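Local coordinates for protein Hpy188I (Helicobacter pylori, PDB 3OQG) that acts as a GIY-YIG family restriction endonuclease that binds and cleaves its DNA recognition sequence, probably with the help of a divalent metal ion, at residues Tyr37-Pro49 against Ile58-Val72. Numbering follows the deposited sequence. Where two conformers were deposited one is given.
Sequences YKEYFNLLCELVP and INAIDEKNMKNEGLV
L44 meets 58-72 through the branched end of its side chain and its carbonyl oxygen. With CG anti to the backbone N (chi1 178°), the chain runs from CB to CG, which lies 4.2 Å from SE of selenomethionine M66, and there forks. CD1 comes nearer to the same selenium, at 3.9 Å, and crosses D62 and N65 at about a right angle, 3.8 Å from D62 CB and nearly as close to N65 CB, while CD2 reaches L71, 3.7 Å from its CD1. L44 O is gripped by two amides from the same face of its carbonyl plane: D62 N at 2.9 Å, well above that plane but almost straight at hydrogen (173°), and I61 N by a more bent bond. This two-donor bond closes the antiparallel pairing, just past the non-hydrogen-bonded pair C45-A60. Next to it E46 and N59 form a hydrogen-bonded pair, each backbone N bonded to the other's O. Their side chains lie side by side, and N59 ND2 gives a 2.8 Å bond to the anti lone pair of E46 OE1, the carboxylate and amide planes 52° apart. I61 CD1 packs on the same side, 3.6 Å from L43 CD2 and also against E46 CG. The D62 carboxylate is held by N65 ND2 and K64 NZ, and a water links its OD2 to N42 O. F41 offers its ring edge to V72 CG1. The contact thus pairs the hairpin strands 42-50 and 55-60 and sets 42-50, with F41 before it, against the loop after 60 and the start of strand 71-77. L44 and C45 form a classic beta bulge opposite V131 of strand 129-134, which separates 42-50 from 71-77; helix 91-98 covers L44, L47 and M66, and I162 of the second subunit packs on F41.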
loop_
_atom_site.group_PDB
_atom_site.type_symbol
_atom_site.label_atom_id
_atom_site.label_comp_id
_atom_site.label_asym_id
_atom_site.label_seq_id
_atom_site.Cartn_x
_atom_site.Cartn_y
_atom_site.Cartn_z
ATOM N N TYR A 37 22.350 6.993 9.289
ATOM C CA TYR A 37 21.333 7.973 9.690
ATOM C C TYR A 37 20.944 7.914 11.162
ATOM O O TYR A 37 20.029 8.611 11.578
ATOM C CB TYR A 37 20.081 7.786 8.841
ATOM C CG TYR A 37 20.266 8.178 7.403
ATOM C CD1 TYR A 37 20.682 7.249 6.459
ATOM C CD2 TYR A 37 20.010 9.481 6.976
ATOM C CE1 TYR A 37 20.847 7.603 5.126
ATOM C CE2 TYR A 37 20.174 9.844 5.647
ATOM C CZ TYR A 37 20.590 8.900 4.726
ATOM O OH TYR A 37 20.744 9.251 3.400
ATOM N N LYS A 38 21.666 7.139 11.971
ATOM C CA LYS A 38 21.267 6.917 13.352
ATOM C C LYS A 38 21.069 8.185 14.196
ATOM O O LYS A 38 20.242 8.187 15.092
ATOM C CB LYS A 38 22.206 5.913 14.042
ATOM C CG LYS A 38 23.607 6.389 14.359
ATOM C CD LYS A 38 24.369 5.258 15.063
ATOM C CE LYS A 38 25.625 5.749 15.755
ATOM N NZ LYS A 38 26.520 4.629 16.169
ATOM N N GLU A 39 21.823 9.246 13.905
ATOM C CA GLU A 39 21.641 10.528 14.613
ATOM C C GLU A 39 20.261 11.159 14.392
ATOM O O GLU A 39 19.783 11.897 15.257
ATOM C CB GLU A 39 22.748 11.542 14.271
ATOM C CG GLU A 39 23.291 11.460 12.849
ATOM C CD GLU A 39 24.246 12.597 12.512
ATOM O OE1 GLU A 39 24.710 12.646 11.354
ATOM O OE2 GLU A 39 24.523 13.437 13.396
ATOM N N TYR A 40 19.630 10.861 13.254
ATOM C CA TYR A 40 18.271 11.341 12.948
ATOM C C TYR A 40 17.160 10.482 13.564
ATOM O O TYR A 40 16.019 10.893 13.572
ATOM C CB TYR A 40 18.026 11.357 11.440
ATOM C CG TYR A 40 18.861 12.337 10.671
ATOM C CD1 TYR A 40 18.383 13.617 10.389
ATOM C CD2 TYR A 40 20.121 11.983 10.202
ATOM C CE1 TYR A 40 19.149 14.523 9.658
ATOM C CE2 TYR A 40 20.897 12.887 9.478
ATOM C CZ TYR A 40 20.403 14.150 9.212
ATOM O OH TYR A 40 21.167 15.045 8.497
ATOM N N PHE A 41 17.511 9.290 14.037
ATOM C CA PHE A 41 16.553 8.340 14.585
ATOM C C PHE A 41 16.634 8.297 16.096
ATOM O O PHE A 41 17.722 8.451 16.691
ATOM C CB PHE A 41 16.819 6.942 14.024
ATOM C CG PHE A 41 16.320 6.750 12.627
ATOM C CD1 PHE A 41 15.211 5.952 12.372
ATOM C CD2 PHE A 41 16.941 7.399 11.563
ATOM C CE1 PHE A 41 14.728 5.790 11.084
ATOM C CE2 PHE A 41 16.492 7.248 10.288
ATOM C CZ PHE A 41 15.378 6.440 10.026
ATOM N N ASN A 42 15.481 8.077 16.718
ATOM C CA ASN A 42 15.389 7.955 18.158
ATOM C C ASN A 42 14.540 6.715 18.489
ATOM O O ASN A 42 13.567 6.407 17.795
ATOM C CB ASN A 42 14.742 9.194 18.754
ATOM C CG ASN A 42 15.467 10.475 18.379
ATOM O OD1 ASN A 42 14.929 11.311 17.644
ATOM N ND2 ASN A 42 16.683 10.632 18.876
ATOM N N LEU A 43 14.921 5.999 19.534
ATOM C CA LEU A 43 14.134 4.852 20.002
ATOM C C LEU A 43 12.682 5.256 20.258
ATOM O O LEU A 43 12.405 6.220 20.992
ATOM C CB LEU A 43 14.743 4.299 21.303
ATOM C CG LEU A 43 14.117 3.038 21.877
ATOM C CD1 LEU A 43 14.248 1.869 20.905
ATOM C CD2 LEU A 43 14.821 2.738 23.180
ATOM N N LEU A 44 11.766 4.504 19.660
ATOM C CA LEU A 44 10.335 4.823 19.720
ATOM C C LEU A 44 9.562 3.867 20.615
ATOM O O LEU A 44 8.750 4.298 21.424
ATOM C CB LEU A 44 9.749 4.826 18.300
ATOM C CG LEU A 44 8.246 5.099 18.187
ATOM C CD1 LEU A 44 7.861 6.457 18.761
ATOM C CD2 LEU A 44 7.784 4.938 16.721
ATOM N N CYS A 45 9.808 2.567 20.464
ATOM C CA CYS A 45 9.090 1.543 21.212
ATOM C C CYS A 45 9.803 0.221 21.010
ATOM O O CYS A 45 10.794 0.145 20.275
ATOM C CB CYS A 45 7.635 1.427 20.732
ATOM S SG CYS A 45 7.388 0.942 19.016
ATOM N N GLU A 46 9.305 -0.806 21.673
ATOM C CA GLU A 46 9.756 -2.166 21.451
ATOM C C GLU A 46 8.541 -2.984 21.104
ATOM O O GLU A 46 7.415 -2.687 21.569
ATOM C CB GLU A 46 10.411 -2.754 22.695
ATOM C CG GLU A 46 11.775 -2.255 22.950
ATOM C CD GLU A 46 12.297 -2.687 24.277
ATOM O OE1 GLU A 46 11.558 -2.508 25.291
ATOM O OE2 GLU A 46 13.443 -3.199 24.309
ATOM N N LEU A 47 8.777 -4.016 20.301
ATOM C CA LEU A 47 7.764 -5.019 19.972
ATOM C C LEU A 47 8.089 -6.320 20.710
ATOM O O LEU A 47 9.219 -6.823 20.642
ATOM C CB LEU A 47 7.725 -5.294 18.466
ATOM C CG LEU A 47 7.657 -4.049 17.558
ATOM C CD1 LEU A 47 7.584 -4.421 16.068
ATOM C CD2 LEU A 47 6.495 -3.138 17.994
ATOM N N VAL A 48 7.091 -6.837 21.407
ATOM C CA VAL A 48 7.245 -8.047 22.198
ATOM C C VAL A 48 6.453 -9.196 21.584
ATOM O O VAL A 48 5.211 -9.131 21.536
ATOM C CB VAL A 48 6.738 -7.822 23.626
ATOM C CG1 VAL A 48 7.003 -9.065 24.447
ATOM C CG2 VAL A 48 7.377 -6.573 24.250
ATOM N N PRO A 49 7.146 -10.248 21.092
ATOM C CA PRO A 49 6.414 -11.375 20.523
ATOM C C PRO A 49 5.584 -12.078 21.554
ATOM O O PRO A 49 6.046 -12.310 22.691
ATOM C CB PRO A 49 7.530 -12.315 20.033
ATOM C CG PRO A 49 8.656 -11.439 19.837
ATOM C CD PRO A 49 8.600 -10.449 20.934
ATOM N N ILE A 58 3.199 -4.068 22.122
ATOM C CA ILE A 58 4.044 -2.859 22.050
ATOM C C ILE A 58 4.376 -2.344 23.443
ATOM O O ILE A 58 3.467 -2.166 24.295
ATOM C CB ILE A 58 3.369 -1.704 21.258
ATOM C CG1 ILE A 58 3.136 -2.096 19.794
ATOM C CG2 ILE A 58 4.182 -0.381 21.335
ATOM C CD1 ILE A 58 2.154 -1.186 19.084
ATOM N N ASN A 59 5.664 -2.104 23.667
ATOM C CA ASN A 59 6.148 -1.381 24.840
ATOM C C ASN A 59 6.433 0.035 24.369
ATOM O O ASN A 59 7.412 0.249 23.683
ATOM C CB ASN A 59 7.444 -1.984 25.377
ATOM C CG ASN A 59 8.125 -1.100 26.422
ATOM O OD1 ASN A 59 7.452 -0.514 27.262
ATOM N ND2 ASN A 59 9.456 -1.050 26.407
ATOM N N ALA A 60 5.564 0.982 24.721
ATOM C CA ALA A 60 5.742 2.380 24.328
ATOM C C ALA A 60 6.940 2.987 25.050
ATOM O O ALA A 60 7.054 2.866 26.267
ATOM C CB ALA A 60 4.474 3.203 24.647
ATOM N N ILE A 61 7.802 3.674 24.316
ATOM C CA ILE A 61 8.992 4.283 24.917
ATOM C C ILE A 61 8.954 5.800 24.780
ATOM O O ILE A 61 8.925 6.506 25.794
ATOM C CB ILE A 61 10.314 3.656 24.369
ATOM C CG1 ILE A 61 10.421 2.191 24.801
ATOM C CG2 ILE A 61 11.529 4.423 24.892
ATOM C CD1 ILE A 61 11.607 1.446 24.185
ATOM N N ASP A 62 8.916 6.280 23.540
ATOM C CA ASP A 62 8.849 7.710 23.216
ATOM C C ASP A 62 7.364 8.095 23.219
ATOM O O ASP A 62 6.739 8.244 22.165
ATOM C CB ASP A 62 9.518 7.942 21.864
ATOM C CG ASP A 62 9.707 9.405 21.532
ATOM O OD1 ASP A 62 9.293 10.275 22.334
ATOM O OD2 ASP A 62 10.252 9.667 20.442
ATOM N N GLU A 63 6.808 8.233 24.424
ATOM C CA GLU A 63 5.352 8.363 24.611
ATOM C C GLU A 63 4.737 9.533 23.833
ATOM O O GLU A 63 3.640 9.404 23.285
ATOM C CB GLU A 63 4.976 8.445 26.111
ATOM C CG GLU A 63 4.662 7.087 26.741
ATOM C CD GLU A 63 4.357 7.142 28.248
ATOM O OE1 GLU A 63 3.774 8.134 28.726
ATOM O OE2 GLU A 63 4.692 6.174 28.959
ATOM N N LYS A 64 5.438 10.660 23.781
ATOM C CA LYS A 64 4.943 11.834 23.080
ATOM C C LYS A 64 4.816 11.620 21.562
ATOM O O LYS A 64 4.096 12.379 20.909
ATOM C CB LYS A 64 5.826 13.043 23.367
ATOM C CG LYS A 64 7.169 13.017 22.648
ATOM C CD LYS A 64 8.125 14.094 23.114
ATOM C CE LYS A 64 9.325 14.168 22.183
ATOM N NZ LYS A 64 9.933 12.817 21.930
ATOM N N ASN A 65 5.516 10.614 21.009
ATOM C CA ASN A 65 5.461 10.293 19.573
ATOM C C ASN A 65 4.665 9.056 19.187
ATOM O O ASN A 65 4.601 8.688 18.008
ATOM C CB ASN A 65 6.884 10.174 19.020
ATOM C CG ASN A 65 7.473 11.498 18.689
ATOM O OD1 ASN A 65 6.769 12.384 18.202
ATOM N ND2 ASN A 65 8.769 11.659 18.935
HETATM N N MSE A 66 4.020 8.423 20.153
HETATM C CA MSE A 66 3.269 7.205 19.868
HETATM C C MSE A 66 2.036 7.421 18.984
HETATM O O MSE A 66 1.583 6.479 18.330
HETATM C CB MSE A 66 2.867 6.498 21.171
HETATM C CG MSE A 66 4.048 5.972 21.950
HETATM SE SE MSE A 66 5.151 4.674 20.993
HETATM C CE MSE A 66 3.784 3.293 20.576
ATOM N N LYS A 67 1.475 8.629 18.991
ATOM C CA LYS A 67 0.333 8.955 18.119
ATOM C C LYS A 67 0.746 9.833 16.906
ATOM O O LYS A 67 -0.097 10.238 16.115
ATOM C CB LYS A 67 -0.833 9.564 18.939
ATOM C CG LYS A 67 -1.487 8.546 19.919
ATOM C CD LYS A 67 -2.708 9.105 20.724
ATOM C CE LYS A 67 -3.485 7.960 21.427
ATOM N NZ LYS A 67 -4.765 8.385 22.122
ATOM N N ASN A 68 2.047 10.102 16.774
ATOM C CA ASN A 68 2.592 10.851 15.636
ATOM C C ASN A 68 2.524 10.038 14.348
ATOM O O ASN A 68 2.856 8.857 14.343
ATOM C CB ASN A 68 4.050 11.248 15.884
ATOM C CG ASN A 68 4.202 12.655 16.434
ATOM O OD1 ASN A 68 3.267 13.232 16.988
ATOM N ND2 ASN A 68 5.396 13.213 16.279
ATOM N N GLU A 69 2.114 10.692 13.261
ATOM C CA GLU A 69 1.897 10.031 11.960
ATOM C C GLU A 69 2.990 10.389 10.963
ATOM O O GLU A 69 3.382 11.547 10.886
ATOM C CB GLU A 69 0.565 10.512 11.387
ATOM C CG GLU A 69 -0.618 10.223 12.258
ATOM C CD GLU A 69 -1.921 10.624 11.617
ATOM O OE1 GLU A 69 -2.067 11.811 11.245
ATOM O OE2 GLU A 69 -2.798 9.747 11.489
ATOM N N GLY A 70 3.450 9.427 10.162
ATOM C CA GLY A 70 4.437 9.696 9.130
ATOM C C GLY A 70 5.844 9.522 9.655
ATOM O O GLY A 70 6.456 10.468 10.176
ATOM N N LEU A 71 6.355 8.301 9.549
ATOM C CA LEU A 71 7.676 7.972 10.075
ATOM C C LEU A 71 8.398 6.970 9.175
ATOM O O LEU A 71 7.773 6.196 8.441
ATOM C CB LEU A 71 7.585 7.384 11.491
ATOM C CG LEU A 71 6.937 6.004 11.693
ATOM C CD1 LEU A 71 7.423 5.343 13.025
ATOM C CD2 LEU A 71 5.427 6.159 11.669
ATOM N N VAL A 72 9.720 7.005 9.252
ATOM C CA VAL A 72 10.551 5.902 8.843
ATOM C C VAL A 72 10.954 5.168 10.120
ATOM O O VAL A 72 11.266 5.795 11.145
ATOM C CB VAL A 72 11.795 6.360 8.053
ATOM C CG1 VAL A 72 12.616 5.146 7.606
ATOM C CG2 VAL A 72 11.390 7.215 6.861
HETATM O O HOH W 1 11.153 8.204 18.168
#